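Local coordinates for carboxylase (Deinococcus radiodurans, PDB 5H80), which probably uses ATP and bicarbonate to carboxylate biotin, through the biotin carboxylase domain of a single-chain multienzyme, at residues P64-S69 with A87-G92; G41-R46 with P109-L114; A60-D65 with L70-A75. One frame throughout, in Å; residues are numbered along the deposited sequence.

Contact 1 of 3, residues P64-S69 with A87-G92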
loop_
_atom_site.group_PDB
_atom_site.type_symbol
_atom_site.label_atom_id
_atom_site.label_comp_id
_atom_site.label_asym_id
_atom_site.label_seq_id
_atom_site.Cartn_x
_atom_site.Cartn_y
_atom_site.Cartn_z
ATOM N N PRO A 64 -21.100 -20.663 12.909
ATOM C CA PRO A 64 -21.513 -21.032 11.580
ATOM C C PRO A 64 -22.057 -19.993 10.562
ATOM O O PRO A 64 -21.765 -20.046 9.350
ATOM C CB PRO A 64 -22.578 -22.181 11.845
ATOM C CG PRO A 64 -22.373 -22.593 13.273
ATOM C CD PRO A 64 -21.899 -21.345 13.964
ATOM N N ASP A 65 -22.774 -18.999 11.010
ATOM C CA ASP A 65 -23.265 -17.898 10.161
ATOM C C ASP A 65 -22.158 -16.940 9.705
ATOM O O ASP A 65 -22.430 -16.092 8.960
ATOM C CB ASP A 65 -24.315 -17.084 10.819
ATOM C CG ASP A 65 -23.798 -16.209 11.942
ATOM O OD1 ASP A 65 -22.669 -16.360 12.453
ATOM O OD2 ASP A 65 -24.661 -15.430 12.446
ATOM N N ASP A 66 -20.941 -17.199 10.160
ATOM C CA ASP A 66 -19.749 -16.443 9.825
ATOM C C ASP A 66 -18.822 -17.288 9.020
ATOM O O ASP A 66 -17.653 -16.936 8.848
ATOM C CB ASP A 66 -19.097 -15.948 11.128
ATOM C CG ASP A 66 -18.442 -14.560 10.997
ATOM O OD1 ASP A 66 -18.728 -13.855 9.986
ATOM O OD2 ASP A 66 -17.721 -14.224 11.944
ATOM N N ALA A 67 -19.241 -18.509 8.607
ATOM C CA ALA A 67 -18.268 -19.438 8.119
ATOM C C ALA A 67 -17.578 -19.070 6.764
ATOM O O ALA A 67 -16.473 -19.534 6.506
ATOM C CB ALA A 67 -18.792 -20.893 8.135
ATOM N N GLY A 68 -18.156 -18.177 6.012
ATOM C CA GLY A 68 -17.596 -17.825 4.665
ATOM C C GLY A 68 -16.613 -16.639 4.751
ATOM O O GLY A 68 -15.921 -16.341 3.808
ATOM N N SER A 69 -16.533 -16.079 5.905
ATOM C CA SER A 69 -15.557 -15.014 6.251
ATOM C C SER A 69 -14.141 -15.452 5.907
ATOM O O SER A 69 -13.679 -16.554 6.197
ATOM C CB SER A 69 -15.636 -14.544 7.696
ATOM O OG SER A 69 -14.479 -13.636 7.935
ATOM N N ALA A 87 -22.975 -13.470 20.364
ATOM C CA ALA A 87 -22.839 -14.291 21.602
ATOM C C ALA A 87 -21.730 -15.382 21.640
ATOM O O ALA A 87 -21.144 -15.615 22.663
ATOM C CB ALA A 87 -24.169 -14.995 21.911
ATOM N N ALA A 88 -21.562 -16.093 20.550
ATOM C CA ALA A 88 -20.594 -17.185 20.453
ATOM C C ALA A 88 -19.179 -16.651 20.661
ATOM O O ALA A 88 -18.341 -17.343 21.296
ATOM C CB ALA A 88 -20.674 -17.833 19.077
ATOM N N TYR A 89 -18.913 -15.470 20.075
ATOM C CA TYR A 89 -17.578 -14.780 20.207
ATOM C C TYR A 89 -17.361 -14.076 21.553
ATOM O O TYR A 89 -16.221 -13.839 21.937
ATOM C CB TYR A 89 -17.372 -13.800 19.033
ATOM C CG TYR A 89 -17.397 -14.407 17.621
ATOM C CD1 TYR A 89 -16.215 -14.800 17.013
ATOM C CD2 TYR A 89 -18.530 -14.479 16.885
ATOM C CE1 TYR A 89 -16.248 -15.381 15.793
ATOM C CE2 TYR A 89 -18.547 -15.023 15.607
ATOM C CZ TYR A 89 -17.330 -15.375 15.042
ATOM O OH TYR A 89 -17.280 -15.929 13.809
ATOM N N LEU A 90 -18.430 -13.905 22.340
ATOM C CA LEU A 90 -18.397 -13.289 23.649
ATOM C C LEU A 90 -18.384 -14.380 24.777
ATOM O O LEU A 90 -18.321 -14.061 25.985
ATOM C CB LEU A 90 -19.636 -12.387 23.804
ATOM C CG LEU A 90 -19.738 -11.205 22.848
ATOM C CD1 LEU A 90 -21.146 -10.579 22.768
ATOM C CD2 LEU A 90 -18.637 -10.244 23.230
ATOM N N ASP A 91 -18.437 -15.666 24.412
ATOM C CA ASP A 91 -18.416 -16.671 25.486
ATOM C C ASP A 91 -16.973 -16.888 25.947
ATOM O O ASP A 91 -16.264 -17.709 25.447
ATOM C CB ASP A 91 -19.241 -17.913 25.079
ATOM C CG ASP A 91 -19.307 -18.973 26.180
ATOM O OD1 ASP A 91 -18.505 -18.968 27.158
ATOM O OD2 ASP A 91 -20.122 -19.897 25.967
ATOM N N GLY A 92 -16.577 -16.101 26.937
ATOM C CA GLY A 92 -15.235 -16.182 27.473
ATOM C C GLY A 92 -14.785 -17.573 27.835
ATOM O O GLY A 92 -13.667 -17.968 27.471
#

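Contact 2 of 3, residues G41-R46 with P109-L114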
loop_
_atom_site.group_PDB
_atom_site.type_symbol
_atom_site.label_atom_id
_atom_site.label_comp_id
_atom_site.label_asym_id
_atom_site.label_seq_id
_atom_site.Cartn_x
_atom_site.Cartn_y
_atom_site.Cartn_z
ATOM N N GLY A 41 -14.091 -11.379 11.222
ATOM C CA GLY A 41 -14.291 -10.327 10.256
ATOM C C GLY A 41 -12.946 -9.684 9.923
ATOM O O GLY A 41 -11.897 -10.355 10.145
ATOM N N GLU A 42 -12.990 -8.389 9.576
ATOM C CA GLU A 42 -11.796 -7.694 9.023
ATOM C C GLU A 42 -10.623 -7.662 10.052
ATOM O O GLU A 42 -9.467 -8.004 9.702
ATOM C CB GLU A 42 -12.113 -6.346 8.434
ATOM C CG GLU A 42 -12.415 -5.287 9.442
ATOM C CD GLU A 42 -11.163 -4.620 10.054
ATOM O OE1 GLU A 42 -11.375 -3.845 10.959
ATOM O OE2 GLU A 42 -9.977 -4.961 9.759
ATOM N N VAL A 43 -10.910 -7.504 11.340
ATOM C CA VAL A 43 -9.867 -7.551 12.357
ATOM C C VAL A 43 -9.153 -8.943 12.576
ATOM O O VAL A 43 -7.904 -8.924 12.840
ATOM C CB VAL A 43 -10.262 -6.858 13.689
ATOM C CG1 VAL A 43 -11.124 -7.699 14.598
ATOM C CG2 VAL A 43 -9.006 -6.341 14.398
ATOM N N ALA A 44 -9.874 -10.068 12.392
ATOM C CA ALA A 44 -9.367 -11.314 12.646
ATOM C C ALA A 44 -8.430 -11.503 11.441
ATOM O O ALA A 44 -7.368 -12.065 11.628
ATOM C CB ALA A 44 -10.393 -12.340 12.555
ATOM N N VAL A 45 -8.894 -11.058 10.304
ATOM C CA VAL A 45 -7.982 -11.166 9.071
ATOM C C VAL A 45 -6.654 -10.348 9.269
ATOM O O VAL A 45 -5.475 -10.853 9.017
ATOM C CB VAL A 45 -8.795 -10.713 7.817
ATOM C CG1 VAL A 45 -7.913 -10.563 6.599
ATOM C CG2 VAL A 45 -9.923 -11.644 7.327
ATOM N N ARG A 46 -6.784 -9.117 9.665
ATOM C CA ARG A 46 -5.719 -8.264 10.034
ATOM C C ARG A 46 -4.662 -8.904 10.971
ATOM O O ARG A 46 -3.394 -8.918 10.795
ATOM C CB ARG A 46 -6.298 -6.973 10.620
ATOM C CG ARG A 46 -5.180 -5.973 11.043
ATOM C CD ARG A 46 -4.351 -5.326 9.893
ATOM N NE ARG A 46 -3.175 -4.543 10.277
ATOM C CZ ARG A 46 -1.956 -5.084 10.306
ATOM N NH1 ARG A 46 -1.748 -6.372 10.242
ATOM N NH2 ARG A 46 -0.913 -4.352 10.520
ATOM N N PRO A 109 -7.592 -10.279 21.485
ATOM C CA PRO A 109 -9.015 -9.985 21.487
ATOM C C PRO A 109 -9.559 -9.009 20.404
ATOM O O PRO A 109 -10.780 -8.767 20.293
ATOM C CB PRO A 109 -9.151 -9.360 22.865
ATOM C CG PRO A 109 -7.957 -8.577 23.005
ATOM C CD PRO A 109 -6.864 -9.360 22.363
ATOM N N GLY A 110 -8.686 -8.599 19.474
ATOM C CA GLY A 110 -8.979 -7.490 18.553
ATOM C C GLY A 110 -9.598 -6.246 19.126
ATOM O O GLY A 110 -9.046 -5.650 19.990
ATOM N N TYR A 111 -10.682 -5.753 18.511
ATOM C CA TYR A 111 -11.407 -4.648 19.131
ATOM C C TYR A 111 -12.859 -5.055 19.109
ATOM O O TYR A 111 -13.322 -5.930 18.283
ATOM C CB TYR A 111 -11.143 -3.271 18.454
ATOM C CG TYR A 111 -10.819 -3.318 16.935
ATOM C CD1 TYR A 111 -11.762 -3.595 16.038
ATOM C CD2 TYR A 111 -9.569 -3.038 16.482
ATOM C CE1 TYR A 111 -11.470 -3.626 14.669
ATOM C CE2 TYR A 111 -9.256 -3.039 15.138
ATOM C CZ TYR A 111 -10.243 -3.357 14.256
ATOM O OH TYR A 111 -9.856 -3.427 12.946
ATOM N N GLY A 112 -13.581 -4.465 20.053
ATOM C CA GLY A 112 -14.911 -4.917 20.350
ATOM C C GLY A 112 -14.823 -6.202 21.131
ATOM O O GLY A 112 -13.689 -6.639 21.629
ATOM N N PHE A 113 -15.992 -6.882 21.164
ATOM C CA PHE A 113 -16.057 -8.233 21.817
ATOM C C PHE A 113 -15.450 -8.076 23.272
ATOM O O PHE A 113 -15.820 -7.127 24.008
ATOM C CB PHE A 113 -15.435 -9.267 20.839
ATOM C CG PHE A 113 -16.267 -9.457 19.542
ATOM C CD1 PHE A 113 -17.329 -10.383 19.491
ATOM C CD2 PHE A 113 -16.115 -8.608 18.443
ATOM C CE1 PHE A 113 -18.146 -10.491 18.363
ATOM C CE2 PHE A 113 -16.923 -8.725 17.299
ATOM C CZ PHE A 113 -17.909 -9.697 17.251
ATOM N N LEU A 114 -14.390 -8.808 23.564
ATOM C CA LEU A 114 -13.844 -8.911 24.939
ATOM C C LEU A 114 -12.562 -8.121 25.105
ATOM O O LEU A 114 -11.857 -8.245 26.100
ATOM C CB LEU A 114 -13.621 -10.411 25.235
ATOM C CG LEU A 114 -14.887 -11.275 25.215
ATOM C CD1 LEU A 114 -14.579 -12.735 25.485
ATOM C CD2 LEU A 114 -15.972 -10.771 26.163
#

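Contact 3 of 3, residues A60-D65 with L70-A75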
loop_
_atom_site.group_PDB
_atom_site.type_symbol
_atom_site.label_atom_id
_atom_site.label_comp_id
_atom_site.label_asym_id
_atom_site.label_seq_id
_atom_site.Cartn_x
_atom_site.Cartn_y
_atom_site.Cartn_z
ATOM N N ALA A 60 -7.988 -19.290 14.655
ATOM C CA ALA A 60 -9.237 -18.510 14.507
ATOM C C ALA A 60 -10.400 -19.293 15.133
ATOM O O ALA A 60 -10.258 -20.547 15.412
ATOM C CB ALA A 60 -9.462 -18.178 13.031
ATOM N N VAL A 61 -11.480 -18.572 15.414
ATOM C CA VAL A 61 -12.724 -19.183 15.845
ATOM C C VAL A 61 -13.818 -18.594 14.925
ATOM O O VAL A 61 -13.761 -17.412 14.429
ATOM C CB VAL A 61 -13.059 -18.970 17.353
ATOM C CG1 VAL A 61 -12.116 -19.748 18.296
ATOM C CG2 VAL A 61 -13.110 -17.468 17.748
ATOM N N TYR A 62 -14.861 -19.353 14.690
ATOM C CA TYR A 62 -15.979 -18.928 13.921
ATOM C C TYR A 62 -17.304 -19.534 14.364
ATOM O O TYR A 62 -17.339 -20.681 14.873
ATOM C CB TYR A 62 -15.818 -19.168 12.375
ATOM C CG TYR A 62 -15.623 -20.613 12.011
ATOM C CD1 TYR A 62 -16.661 -21.306 11.436
ATOM C CD2 TYR A 62 -14.419 -21.361 12.299
ATOM C CE1 TYR A 62 -16.579 -22.656 11.192
ATOM C CE2 TYR A 62 -14.309 -22.752 11.965
ATOM C CZ TYR A 62 -15.406 -23.350 11.394
ATOM O OH TYR A 62 -15.397 -24.677 11.101
ATOM N N ALA A 63 -18.331 -18.744 14.230
ATOM C CA ALA A 63 -19.719 -19.199 14.366
ATOM C C ALA A 63 -20.188 -19.639 13.005
ATOM O O ALA A 63 -19.720 -19.110 11.974
ATOM C CB ALA A 63 -20.567 -18.048 14.860
ATOM N N PRO A 64 -21.100 -20.663 12.909
ATOM C CA PRO A 64 -21.513 -21.032 11.580
ATOM C C PRO A 64 -22.057 -19.993 10.562
ATOM O O PRO A 64 -21.765 -20.046 9.350
ATOM C CB PRO A 64 -22.578 -22.181 11.845
ATOM C CG PRO A 64 -22.373 -22.593 13.273
ATOM C CD PRO A 64 -21.899 -21.345 13.964
ATOM N N ASP A 65 -22.774 -18.999 11.010
ATOM C CA ASP A 65 -23.265 -17.898 10.161
ATOM C C ASP A 65 -22.158 -16.940 9.705
ATOM O O ASP A 65 -22.430 -16.092 8.960
ATOM C CB ASP A 65 -24.315 -17.084 10.819
ATOM C CG ASP A 65 -23.798 -16.209 11.942
ATOM O OD1 ASP A 65 -22.669 -16.360 12.453
ATOM O OD2 ASP A 65 -24.661 -15.430 12.446
ATOM N N LEU A 70 -13.349 -14.503 5.374
ATOM C CA LEU A 70 -11.913 -14.745 5.108
ATOM C C LEU A 70 -11.096 -15.122 6.288
ATOM O O LEU A 70 -10.158 -15.918 6.157
ATOM C CB LEU A 70 -11.245 -13.549 4.331
ATOM C CG LEU A 70 -9.762 -13.705 3.975
ATOM C CD1 LEU A 70 -9.538 -14.816 2.959
ATOM C CD2 LEU A 70 -9.278 -12.369 3.324
ATOM N N HIS A 71 -11.480 -14.643 7.489
ATOM C CA HIS A 71 -10.743 -15.043 8.700
ATOM C C HIS A 71 -10.721 -16.560 9.023
ATOM O O HIS A 71 -9.805 -17.020 9.649
ATOM C CB HIS A 71 -11.211 -14.200 9.850
ATOM C CG HIS A 71 -12.321 -14.763 10.695
ATOM N ND1 HIS A 71 -13.669 -14.562 10.456
ATOM C CD2 HIS A 71 -12.233 -15.512 11.828
ATOM C CE1 HIS A 71 -14.371 -15.202 11.385
ATOM N NE2 HIS A 71 -13.531 -15.774 12.226
ATOM N N VAL A 72 -11.716 -17.256 8.512
ATOM C CA VAL A 72 -11.764 -18.720 8.629
ATOM C C VAL A 72 -10.585 -19.390 7.886
ATOM O O VAL A 72 -9.647 -19.960 8.536
ATOM C CB VAL A 72 -13.145 -19.194 8.200
ATOM C CG1 VAL A 72 -13.187 -20.729 8.215
ATOM C CG2 VAL A 72 -14.249 -18.638 9.082
ATOM N N ARG A 73 -10.632 -19.244 6.560
ATOM C CA ARG A 73 -9.640 -19.791 5.639
ATOM C C ARG A 73 -8.237 -19.287 5.907
ATOM O O ARG A 73 -7.262 -20.024 5.737
ATOM C CB ARG A 73 -9.979 -19.378 4.193
ATOM C CG ARG A 73 -11.052 -20.191 3.495
ATOM C CD ARG A 73 -11.473 -19.538 2.168
ATOM N NE ARG A 73 -12.113 -18.224 2.347
ATOM C CZ ARG A 73 -12.913 -17.620 1.465
ATOM N NH1 ARG A 73 -13.229 -18.187 0.296
ATOM N NH2 ARG A 73 -13.420 -16.424 1.764
ATOM N N ARG A 74 -8.115 -18.000 6.270
ATOM C CA ARG A 74 -6.784 -17.407 6.479
ATOM C C ARG A 74 -6.038 -17.855 7.733
ATOM O O ARG A 74 -4.796 -17.725 7.795
ATOM C CB ARG A 74 -6.847 -15.840 6.385
ATOM C CG ARG A 74 -5.577 -15.073 6.579
ATOM C CD ARG A 74 -4.593 -15.349 5.397
ATOM N NE ARG A 74 -3.333 -14.608 5.617
ATOM C CZ ARG A 74 -2.364 -14.932 6.481
ATOM N NH1 ARG A 74 -2.466 -16.030 7.248
ATOM N NH2 ARG A 74 -1.304 -14.161 6.610
ATOM N N ALA A 75 -6.715 -18.319 8.778
ATOM C CA ALA A 75 -5.960 -18.816 9.885
ATOM C C ALA A 75 -5.135 -20.085 9.554
ATOM O O ALA A 75 -5.425 -20.841 8.576
ATOM C CB ALA A 75 -6.972 -19.108 10.999
#

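Contact 1 of 3, residues P64-S69 with A87-G92
A single buried polar meeting, D66 with Y89, joins the loop that follows strand 57-62 to the end of the short helix 86-89, at the C-terminal end of strand 57-62 in the parallel sheet of the N-terminal domain of the biotin carboxylase. The phenol of Y89 reaches across to the aspartate, and its OH lies 2.6 Å from D66 OD2 in a hydrogen bond that is weak despite the short separation. The two flat groups are turned almost at right angles, with the carboxylate and ring planes 86° apart, and the acid comes to the hydroxyl end of the ring. It is not OD2 alone that approaches: D66 CB lies 3.2 Å from Y89 OH, so the hydroxyl rests against the base of the side chain as well. In Y89 the ring leaves anti to the carbonyl carbon, beside the backbone N (chi1 -59°), which sends it from the helix toward the loop. The loop itself is compact. P64-D66 form a 3-10 segment, and a type I turn from D66 to S69 is closed by the bond from S69 N to D66 O (3.3 Å), delivering S69 to the N-cap of helix 70-74. Both polar groups have firmer partners elsewhere: D66 OD1 makes a salt bridge with R40, and Y89 OH is hydrogen-bonded to A63 N. The example illustrates how a buried acid can be shared. OD1 faces the guanidinium of R40 and OD2 meets the phenol in a weak bond, an arrangement that probably steadies the carboxylate as an anion, while the tyrosine ties loop and strand end together.

Contact 2 of 3, residues G41-R46 with P109-L114
G110, the first residue of 109-114 to touch helix 42-53, brings bare backbone up to V43, whose CG2 lies 4.3 Å from G110 CA. The chain turns here with a positive phi, just after strand 106-108, and no side chain comes between backbone and valine. Y111 then supplies most of the contact. Its ring lies over V43, and CG2 of that valine sits 3.6 Å from the Y111 ring centroid in a CH-pi contact, displaced toward the rim at the phenol end; the closest pair is V43 CG2 with Y111 CZ at 3.2 Å. V43 presents this methyl because it stands anti to the backbone N. Beyond the ring, Y111 OH donates to E42 OE1 across 2.5 Å. The glutamate oxygen lies at the ring edge and is met on its syn side, 20° out of the carboxylate plane. E42 gets there by a bend at chi2 (83°) that carries its carboxylate round to the phenol. Further on, F113 turns the edge of its ring toward Y111 O, and that oxygen accepts a hydrogen bond from N39 ND2. Outside the two segments, Y111 packs on R320, L321 and V323, which probably belong to the active-site motif known from related biotin carboxylases. K424 forms a salt bridge with E42 OE1 and a weak hydrogen bond with Y111 OH. The glutamate oxygen is thus gripped by a phenol and an ammonium together, which would be expected to hold the tyrosine in place against the helix start.

Contact 3 of 3, residues A60-D65 with L70-A75
H71 points its imidazole edge-on at strand 57-62: V61 O lies in the ring plane, 2.8 Å from H71 NE2, and the N-H to acceptor angle is a nearly straight 163°. Relative to the carbonyl, the approach is less regular, since the donor is tilted 28° from the carbonyl plane. While the histidine meets the strand by its edge, V72 works by its two methyls. CG2 lies 3.7 Å from Y62 CB and also stands above one face of the H71 ring, toward the rim, whereas CG1 sits above a face of the Y62 ring. The two branches owe this division to chi1, which puts CG1 anti to the backbone N and CG2 beside that N, anti to the carbonyl carbon. The Y62 and V72 side chains run at about a right angle to each other, with the Y62 side chain also touching A78 and A80 of strand 77-80. Just past the helix end the pairing is between small groups. A60 CB meets A75 CB at 3.3 Å, tighter than usual for two carbons, and A60 CB also lies 3.6 Å from H71 O. Strand 60-62 and helix 70-74 pass at 8.0 Å between axes, 138° apart in direction, as the first two elements of a beta-alpha-beta unit completed by strand 77-80. Helix 42-53 adds A44 against H71. Both ring nitrogens of the histidine are engaged: NE2 donates its N-H to the carbonyl of V61, and the hydrogen bond between ND1 and S69 OG probably helps fix the rotation of the imidazole.

In the fold
The three contacts lie within one N-terminal domain and interlock. Contacts 1 and 3 share P64 and D65, their centres about 8 Å apart, and Y89 bridges them further through a probable hydrogen bond from its OH to A63 N, 3.0 Å away. Contact 2 stands about 12 Å from contact 1 and about 11 Å from contact 3, centre to centre. It reaches the former where Y89 CB packs 3.4 Å from F113 CD1, and the latter where A44 CB packs 3.4 Å from H71 CB. H71 therefore lies between helix 42-53 and strand 57-62. Of the three, contact 2 is probably nearest the catalytic region, since Y111 packs on R320, L321 and V323, whereas contacts 1 and 3 pack around the C-terminal end of strand 57-62.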